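Local coordinates for protein 2-pyrone-4,6-dicarboxylic acid hydrolase, putative (Pseudomonas putida, PDB 2FFI) that probably hydrolyses the lactone ring of 2-pyrone-4,6-dicarboxylate and folds as a TIM barrel of the amidohydrolase family, at residues L212-A215 with R216-C220. Residues are numbered along the deposited sequence; the frame is centred on the assembly and turned at random.
Sequences LAFA and RQALC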
loop_
_atom_site.group_PDB
_atom_site.type_symbol
_atom_site.label_atom_id
_atom_site.label_comp_id
_atom_site.label_asym_id
_atom_site.label_seq_id
_atom_site.Cartn_x
_atom_site.Cartn_y
_atom_site.Cartn_z
ATOM N N LEU A 212 -5.537 11.450 13.882
ATOM C CA LEU A 212 -6.874 11.494 13.329
ATOM C C LEU A 212 -7.214 12.908 12.886
ATOM O O LEU A 212 -7.855 13.098 11.859
ATOM C CB LEU A 212 -7.870 10.971 14.372
ATOM C CG LEU A 212 -9.280 10.532 13.959
ATOM C CD1 LEU A 212 -10.139 11.764 13.738
ATOM C CD2 LEU A 212 -9.231 9.661 12.720
ATOM N N ALA A 213 -6.782 13.909 13.642
ATOM C CA ALA A 213 -7.070 15.290 13.255
ATOM C C ALA A 213 -6.274 15.640 11.999
ATOM O O ALA A 213 -6.761 16.332 11.114
ATOM C CB ALA A 213 -6.706 16.250 14.385
ATOM N N PHE A 214 -5.040 15.147 11.929
ATOM C CA PHE A 214 -4.174 15.414 10.795
ATOM C C PHE A 214 -4.570 14.581 9.586
ATOM O O PHE A 214 -4.438 15.017 8.461
ATOM C CB PHE A 214 -2.712 15.160 11.178
ATOM C CG PHE A 214 -1.761 15.305 10.035
ATOM C CD1 PHE A 214 -1.524 14.241 9.170
ATOM C CD2 PHE A 214 -1.126 16.517 9.797
ATOM C CE1 PHE A 214 -0.661 14.383 8.082
ATOM C CE2 PHE A 214 -0.260 16.673 8.714
ATOM C CZ PHE A 214 -0.026 15.604 7.851
ATOM N N ALA A 215 -5.043 13.371 9.829
ATOM C CA ALA A 215 -5.476 12.513 8.744
ATOM C C ALA A 215 -6.639 13.205 8.039
ATOM O O ALA A 215 -6.805 13.101 6.824
ATOM C CB ALA A 215 -5.916 11.160 9.285
ATOM N N ARG A 216 -7.435 13.930 8.815
ATOM C CA ARG A 216 -8.592 14.654 8.297
ATOM C C ARG A 216 -8.175 15.797 7.385
ATOM O O ARG A 216 -8.704 15.965 6.293
ATOM C CB ARG A 216 -9.425 15.196 9.466
ATOM C CG ARG A 216 -10.639 16.006 9.054
ATOM C CD ARG A 216 -11.538 15.194 8.141
ATOM N NE ARG A 216 -12.827 15.842 7.919
ATOM C CZ ARG A 216 -13.720 16.066 8.876
ATOM N NH1 ARG A 216 -14.868 16.660 8.582
ATOM N NH2 ARG A 216 -13.468 15.690 10.125
ATOM N N GLN A 217 -7.225 16.588 7.855
ATOM C CA GLN A 217 -6.721 17.717 7.089
ATOM C C GLN A 217 -5.983 17.216 5.847
ATOM O O GLN A 217 -6.186 17.718 4.743
ATOM C CB GLN A 217 -5.767 18.536 7.963
ATOM C CG GLN A 217 -6.398 19.075 9.235
ATOM C CD GLN A 217 -7.406 20.176 8.960
ATOM O OE1 GLN A 217 -8.100 20.642 9.869
ATOM N NE2 GLN A 217 -7.487 20.607 7.699
ATOM N N ALA A 218 -5.130 16.217 6.051
ATOM C CA ALA A 218 -4.332 15.623 4.983
ATOM C C ALA A 218 -5.185 15.153 3.813
ATOM O O ALA A 218 -4.849 15.403 2.657
ATOM C CB ALA A 218 -3.503 14.457 5.532
ATOM N N LEU A 219 -6.288 14.475 4.123
ATOM C CA LEU A 219 -7.195 13.973 3.102
ATOM C C LEU A 219 -7.720 15.118 2.263
ATOM O O LEU A 219 -7.578 15.123 1.046
ATOM C CB LEU A 219 -8.379 13.243 3.737
ATOM C CG LEU A 219 -8.745 11.887 3.122
ATOM C CD1 LEU A 219 -9.978 11.342 3.809
ATOM C CD2 LEU A 219 -8.972 12.024 1.634
ATOM N N CYS A 220 -8.338 16.094 2.908
ATOM C CA CYS A 220 -8.875 17.217 2.167
ATOM C C CYS A 220 -7.831 17.889 1.292
ATOM O O CYS A 220 -8.134 18.258 0.168
ATOM C CB CYS A 220 -9.512 18.241 3.115
ATOM S SG CYS A 220 -11.014 17.613 3.975
#
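Phe214 and Ala218, one helical turn apart, make the apolar side-chain contact of this stretch and illustrate the i to i+4 spacing of an alpha helix. The phenyl ring approaches through one ortho-meta side: CE1 lies 3.8 Å from the methyl CB of Ala218, and CD1 is slightly farther from the same carbon. The methyl meets the ring obliquely. With CG anti to the backbone N (chi1 175°), the ring swings alongside its own carbonyl carbon and thus along the helix toward the following turn, where Ala218 is waiting. The same two residues are joined through the backbone, Ala218 N donating to Phe214 O at 2.8 Å with an N-H...O angle of 164°, so main chain and side chains tie the pair together.

The neighbouring i to i+4 bonds are somewhat longer. Arg216 N reaches Leu212 O at 3.2 Å, and Leu219 N bonds Ala215 O at 3.1 Å. Gln217 N makes a weak bond to Ala213 O; Gln217 CG, set beside its backbone N, comes within 3.3 Å of the same Ala213 O, and the chain bends beyond it. On the exposed flank, Arg216 rests its CB near the carbonyl oxygens of Leu212 and Ala213, while the remainder of its chain, kinked at chi2 (56°), carries the guanidinium group away from the preceding turn.

This part of helix 208-225 is two-sided, with Phe214, Ala215, Ala218 and Leu219 buried and Ala213, Arg216 and Gln217 exposed. Phe214 packs on Pro171 and Gln179, Leu212 on Ile201, and Ala215 and Leu219 meet Leu258 of helix 248-258. Helix 208-225 is thereby seated as the connecting helix of a beta-alpha-beta unit of the TIM barrel, linking the parallel strands 194-199 and 231-234.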